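Long-range contacts in cryptochrome DASH, chloroplastic/mitochondrial (Arabidopsis thaliana, PDB 2IJG), which repairs cyclobutane pyrimidine dimers in single-stranded DNA as a flavin-dependent photolyase, binds DNA without sequence preference and may act as a photoreceptor: residues 41-46 with 67-72; 138-143 with 168-173. One frame throughout, in Å; residues are numbered along the deposited sequence.

Contact 1: 41-46 with 67-72; sequences GVTILW and DTILPV
Val42 and Thr68 meet methyl against methyl at the start of two parallel strands: CG2 of Val42 presses on CG2 of Thr68 at 3.3 Å, tighter than ordinary van der Waals contact, the two side chains slanting across each other. On the same face, chi1 of -63° sets Ile44 CG2 anti to the backbone N and beside the carbonyl carbon, from where it reaches Val72 CG2 (3.8 Å) and lies close to Leu70 O. On the other face Thr43 and Ile69 lie side by side and point the same way, Thr43 CG2 to Ile69 CG1 at 3.9 Å, while Leu45 CB rests near Ile69 CG2 and Pro71 CB. Between these faces run parallel-sheet hydrogen bonds, the shortest from Val72 N to Leu45 O (2.7 Å). Just before both strands begin, Asp67 N binds Gly41 O at 2.8 Å, and Gly41 N returns a bond to Asp67 OD1 at 3.0 Å, approaching from above the carboxylate plane. Replacing Asp67 by an alanine takes away the carboxylate and would probably leave Gly41 N without its acceptor there, with only the backbone bonds to Gly41 O joining the two segments at this end. Helix 57-64, the crossover of this beta-alpha-beta unit, packs on Thr43, Leu45 and Ile69; helix 124-134 meets Ile44, Trp46 and Val72 on the other face, and strand 137-143 flanks 42-46.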
loop_
_atom_site.group_PDB
_atom_site.type_symbol
_atom_site.label_atom_id
_atom_site.label_comp_id
_atom_site.label_asym_id
_atom_site.label_seq_id
_atom_site.Cartn_x
_atom_site.Cartn_y
_atom_site.Cartn_z
ATOM N N GLY A 41 34.161 -4.061 -4.327
ATOM C CA GLY A 41 33.657 -3.315 -5.463
ATOM C C GLY A 41 32.411 -2.495 -5.189
ATOM O O GLY A 41 31.922 -2.419 -4.059
ATOM N N VAL A 42 31.894 -1.880 -6.243
ATOM C CA VAL A 42 30.710 -1.045 -6.151
ATOM C C VAL A 42 29.440 -1.820 -6.472
ATOM O O VAL A 42 29.455 -2.758 -7.267
ATOM C CB VAL A 42 30.808 0.147 -7.127
ATOM C CG1 VAL A 42 29.522 0.949 -7.107
ATOM C CG2 VAL A 42 31.986 1.023 -6.752
ATOM N N THR A 43 28.342 -1.422 -5.839
ATOM C CA THR A 43 27.049 -2.045 -6.082
ATOM C C THR A 43 25.980 -0.968 -6.092
ATOM O O THR A 43 26.065 0.014 -5.351
ATOM C CB THR A 43 26.682 -3.084 -5.001
ATOM O OG1 THR A 43 25.427 -3.691 -5.337
ATOM C CG2 THR A 43 26.567 -2.425 -3.636
ATOM N N ILE A 44 24.979 -1.151 -6.944
ATOM C CA ILE A 44 23.885 -0.201 -7.045
ATOM C C ILE A 44 22.659 -0.788 -6.371
ATOM O O ILE A 44 22.310 -1.947 -6.602
ATOM C CB ILE A 44 23.543 0.108 -8.514
ATOM C CG1 ILE A 44 24.743 0.772 -9.193
ATOM C CG2 ILE A 44 22.298 1.001 -8.582
ATOM C CD1 ILE A 44 24.544 1.066 -10.669
ATOM N N LEU A 45 22.024 0.013 -5.523
ATOM C CA LEU A 45 20.823 -0.403 -4.814
ATOM C C LEU A 45 19.670 0.376 -5.442
ATOM O O LEU A 45 19.548 1.584 -5.245
ATOM C CB LEU A 45 20.929 -0.048 -3.330
ATOM C CG LEU A 45 20.229 -0.906 -2.270
ATOM C CD1 LEU A 45 19.710 0.015 -1.185
ATOM C CD2 LEU A 45 19.093 -1.718 -2.867
ATOM N N TRP A 46 18.840 -0.326 -6.204
ATOM C CA TRP A 46 17.690 0.263 -6.890
ATOM C C TRP A 46 16.445 0.045 -6.026
ATOM O O TRP A 46 15.999 -1.084 -5.855
ATOM C CB TRP A 46 17.571 -0.408 -8.264
ATOM C CG TRP A 46 16.299 -0.208 -8.998
ATOM C CD1 TRP A 46 15.544 0.929 -9.052
ATOM C CD2 TRP A 46 15.664 -1.156 -9.860
ATOM N NE1 TRP A 46 14.474 0.746 -9.897
ATOM C CE2 TRP A 46 14.524 -0.526 -10.406
ATOM C CE3 TRP A 46 15.949 -2.480 -10.224
ATOM C CZ2 TRP A 46 13.666 -1.175 -11.299
ATOM C CZ3 TRP A 46 15.098 -3.126 -11.111
ATOM C CH2 TRP A 46 13.969 -2.471 -11.639
ATOM N N ASP A 67 32.060 -2.858 -1.266
ATOM C CA ASP A 67 32.946 -1.940 -0.556
ATOM C C ASP A 67 32.202 -0.619 -0.418
ATOM O O ASP A 67 32.211 0.010 0.638
ATOM C CB ASP A 67 34.223 -1.683 -1.363
ATOM C CG ASP A 67 35.102 -2.900 -1.465
ATOM O OD1 ASP A 67 36.027 -2.885 -2.306
ATOM O OD2 ASP A 67 34.878 -3.867 -0.703
ATOM N N THR A 68 31.568 -0.209 -1.511
ATOM C CA THR A 68 30.819 1.039 -1.562
ATOM C C THR A 68 29.445 0.825 -2.203
ATOM O O THR A 68 29.293 -0.001 -3.106
ATOM C CB THR A 68 31.620 2.120 -2.340
ATOM O OG1 THR A 68 30.727 3.112 -2.862
ATOM C CG2 THR A 68 32.408 1.495 -3.469
ATOM N N ILE A 69 28.450 1.572 -1.730
ATOM C CA ILE A 69 27.086 1.447 -2.235
ATOM C C ILE A 69 26.556 2.733 -2.862
ATOM O O ILE A 69 26.821 3.835 -2.376
ATOM C CB ILE A 69 26.113 1.050 -1.101
ATOM C CG1 ILE A 69 26.606 -0.211 -0.395
ATOM C CG2 ILE A 69 24.720 0.820 -1.667
ATOM C CD1 ILE A 69 25.768 -0.590 0.808
ATOM N N LEU A 70 25.804 2.581 -3.947
ATOM C CA LEU A 70 25.197 3.715 -4.627
ATOM C C LEU A 70 23.685 3.498 -4.669
ATOM O O LEU A 70 23.158 2.887 -5.599
ATOM C CB LEU A 70 25.740 3.852 -6.052
ATOM C CG LEU A 70 25.115 4.989 -6.868
ATOM C CD1 LEU A 70 25.226 6.295 -6.102
ATOM C CD2 LEU A 70 25.812 5.102 -8.214
ATOM N N PRO A 71 22.969 3.968 -3.635
ATOM C CA PRO A 71 21.512 3.809 -3.595
ATOM C C PRO A 71 20.850 4.750 -4.592
ATOM O O PRO A 71 21.169 5.939 -4.638
ATOM C CB PRO A 71 21.167 4.118 -2.139
ATOM C CG PRO A 71 22.263 5.010 -1.702
ATOM C CD PRO A 71 23.489 4.456 -2.348
ATOM N N VAL A 72 19.932 4.211 -5.392
ATOM C CA VAL A 72 19.263 4.995 -6.426
ATOM C C VAL A 72 17.750 4.825 -6.506
ATOM O O VAL A 72 17.209 3.750 -6.238
ATOM C CB VAL A 72 19.819 4.632 -7.827
ATOM C CG1 VAL A 72 19.318 5.623 -8.867
ATOM C CG2 VAL A 72 21.334 4.588 -7.794
#

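Contact 2: 138-143 with 168-173; sequences RTVFAH and TKLELI
Phe141 and Glu171 stand side by side on one face of the sheet, pointing the same way, and the aliphatic part of the glutamate lies over one face of the ring: Glu171 CB sits 4.0 Å from the Phe141 ring centroid, a CH-pi contact 23° off the ring normal and shifted toward the rim. A bend at chi2 (-74°) carries the carboxylate back toward Thr139, where OE1 comes within 4.1 Å of Thr139 CG2. At the ring edge, Ile173 CD1 touches Phe141 CD2 at 3.9 Å. On the reverse face Leu170 sends CD2 over the neighbouring backbone, 3.3 Å from Val140 O, Val140 CG2 meets Thr168 CG2 at 3.9 Å, and Ala142 CB faces Leu172 CD2. The backbones beneath form a parallel ladder, in which Glu171 N to Val140 O is short (2.8 Å) and almost straight at the hydrogen (179°), whereas Ala142 N to Glu171 O is long at 3.3 Å. These are the last two strands of the five-stranded parallel sheet of the photolyase alpha/beta domain, a Rossmann-like fold, joined through helix 148-163, which packs against Leu170 and Leu172. Further out, Phe141 lies against Thr43 and against Lys61 and Ala62 of helix 57-64, whose Asp57 meets Ile173. Thr139 OG1 is hydrogen-bonded to Thr43 OG1, and Thr168 OG1 to Ala137 O. At the C-terminal end of the strand, His143 ND1 is held by Asp50 OD2.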
loop_
_atom_site.group_PDB
_atom_site.type_symbol
_atom_site.label_atom_id
_atom_site.label_comp_id
_atom_site.label_asym_id
_atom_site.label_seq_id
_atom_site.Cartn_x
_atom_site.Cartn_y
_atom_site.Cartn_z
ATOM N N ARG A 138 29.355 -3.932 -9.853
ATOM C CA ARG A 138 29.379 -5.376 -10.036
ATOM C C ARG A 138 27.959 -5.917 -10.078
ATOM O O ARG A 138 27.671 -6.889 -10.772
ATOM C CB ARG A 138 30.133 -6.054 -8.888
ATOM C CG ARG A 138 31.644 -5.895 -8.943
ATOM C CD ARG A 138 32.326 -6.693 -7.839
ATOM N NE ARG A 138 33.767 -6.780 -8.053
ATOM C CZ ARG A 138 34.614 -7.392 -7.230
ATOM N NH1 ARG A 138 34.167 -7.975 -6.124
ATOM N NH2 ARG A 138 35.908 -7.427 -7.515
ATOM N N THR A 139 27.070 -5.273 -9.334
ATOM C CA THR A 139 25.693 -5.722 -9.270
ATOM C C THR A 139 24.690 -4.606 -9.032
ATOM O O THR A 139 25.045 -3.485 -8.662
ATOM C CB THR A 139 25.516 -6.728 -8.134
ATOM O OG1 THR A 139 25.974 -6.136 -6.912
ATOM C CG2 THR A 139 26.308 -7.998 -8.407
ATOM N N VAL A 140 23.428 -4.935 -9.264
ATOM C CA VAL A 140 22.329 -4.014 -9.028
ATOM C C VAL A 140 21.334 -4.809 -8.200
ATOM O O VAL A 140 20.752 -5.779 -8.692
ATOM C CB VAL A 140 21.642 -3.568 -10.334
ATOM C CG1 VAL A 140 20.354 -2.823 -10.006
ATOM C CG2 VAL A 140 22.567 -2.669 -11.132
ATOM N N PHE A 141 21.174 -4.422 -6.938
ATOM C CA PHE A 141 20.235 -5.089 -6.040
ATOM C C PHE A 141 18.892 -4.368 -6.026
ATOM O O PHE A 141 18.825 -3.158 -6.238
ATOM C CB PHE A 141 20.778 -5.141 -4.607
ATOM C CG PHE A 141 21.820 -6.198 -4.388
ATOM C CD1 PHE A 141 23.159 -5.949 -4.666
ATOM C CD2 PHE A 141 21.456 -7.456 -3.915
ATOM C CE1 PHE A 141 24.121 -6.934 -4.475
ATOM C CE2 PHE A 141 22.412 -8.452 -3.721
ATOM C CZ PHE A 141 23.747 -8.188 -4.002
ATOM N N ALA A 142 17.830 -5.124 -5.762
ATOM C CA ALA A 142 16.474 -4.583 -5.709
ATOM C C ALA A 142 15.535 -5.715 -5.325
ATOM O O ALA A 142 15.913 -6.884 -5.399
ATOM C CB ALA A 142 16.071 -4.018 -7.072
ATOM N N HIS A 143 14.319 -5.374 -4.912
ATOM C CA HIS A 143 13.351 -6.397 -4.544
ATOM C C HIS A 143 12.598 -6.900 -5.769
ATOM O O HIS A 143 12.367 -6.159 -6.726
ATOM C CB HIS A 143 12.347 -5.865 -3.515
ATOM C CG HIS A 143 12.843 -5.907 -2.102
ATOM N ND1 HIS A 143 13.368 -4.805 -1.463
ATOM C CD2 HIS A 143 12.897 -6.922 -1.207
ATOM C CE1 HIS A 143 13.722 -5.138 -0.234
ATOM N NE2 HIS A 143 13.446 -6.417 -0.053
ATOM N N THR A 168 27.683 -6.515 -15.150
ATOM C CA THR A 168 26.875 -6.173 -13.987
ATOM C C THR A 168 25.654 -7.083 -13.929
ATOM O O THR A 168 24.896 -7.172 -14.892
ATOM C CB THR A 168 26.395 -4.709 -14.055
ATOM O OG1 THR A 168 27.526 -3.842 -14.209
ATOM C CG2 THR A 168 25.649 -4.334 -12.782
ATOM N N LYS A 169 25.469 -7.758 -12.800
ATOM C CA LYS A 169 24.335 -8.658 -12.628
ATOM C C LYS A 169 23.185 -8.043 -11.836
ATOM O O LYS A 169 23.401 -7.325 -10.860
ATOM C CB LYS A 169 24.776 -9.945 -11.927
ATOM C CG LYS A 169 25.222 -11.063 -12.861
ATOM C CD LYS A 169 25.205 -12.403 -12.124
ATOM C CE LYS A 169 25.418 -13.579 -13.067
ATOM N NZ LYS A 169 25.259 -14.892 -12.367
ATOM N N LEU A 170 21.962 -8.333 -12.268
ATOM C CA LEU A 170 20.764 -7.846 -11.592
ATOM C C LEU A 170 20.455 -8.895 -10.527
ATOM O O LEU A 170 20.300 -10.074 -10.840
ATOM C CB LEU A 170 19.591 -7.762 -12.573
ATOM C CG LEU A 170 18.454 -6.751 -12.352
ATOM C CD1 LEU A 170 17.145 -7.417 -12.753
ATOM C CD2 LEU A 170 18.381 -6.276 -10.909
ATOM N N GLU A 171 20.378 -8.476 -9.270
ATOM C CA GLU A 171 20.088 -9.405 -8.182
ATOM C C GLU A 171 18.750 -9.048 -7.543
ATOM O O GLU A 171 18.665 -8.107 -6.758
ATOM C CB GLU A 171 21.189 -9.335 -7.124
ATOM C CG GLU A 171 22.588 -9.569 -7.656
ATOM C CD GLU A 171 22.853 -11.022 -7.998
ATOM O OE1 GLU A 171 23.990 -11.325 -8.417
ATOM O OE2 GLU A 171 21.940 -11.864 -7.846
ATOM N N LEU A 172 17.708 -9.800 -7.879
ATOM C CA LEU A 172 16.384 -9.535 -7.328
ATOM C C LEU A 172 16.135 -10.379 -6.089
ATOM O O LEU A 172 16.121 -11.607 -6.149
ATOM C CB LEU A 172 15.311 -9.804 -8.385
ATOM C CG LEU A 172 15.470 -8.963 -9.658
ATOM C CD1 LEU A 172 14.468 -9.411 -10.711
ATOM C CD2 LEU A 172 15.285 -7.488 -9.322
ATOM N N ILE A 173 15.939 -9.705 -4.965
ATOM C CA ILE A 173 15.708 -10.371 -3.696
ATOM C C ILE A 173 14.238 -10.357 -3.309
ATOM O O ILE A 173 13.582 -9.313 -3.321
ATOM C CB ILE A 173 16.555 -9.710 -2.571
ATOM C CG1 ILE A 173 17.997 -10.239 -2.613
ATOM C CG2 ILE A 173 15.971 -10.032 -1.206
ATOM C CD1 ILE A 173 18.655 -10.225 -3.977
#

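Contact 1 and contact 2 share one parallel sheet of strand order 3-2-1-4-5, their centres about 10 Å apart. They follow in series along the chain: 41-46 pairs with 67-72 before 138-143 pairs with 168-173. Strands 42-46 and 137-143 are neighbours at the middle, bonded probably through Ile44 O to Phe141 N at 2.7 Å and Trp46 N to Phe141 O, so the two pairs form four consecutive strands of the sheet. Helices on both faces complete this alpha/beta domain. Trp46 and His143, each at the C-terminal end of its strand, have side chains about 12 Å and 13 Å from the bound methenyltetrahydrofolate, too far to touch it.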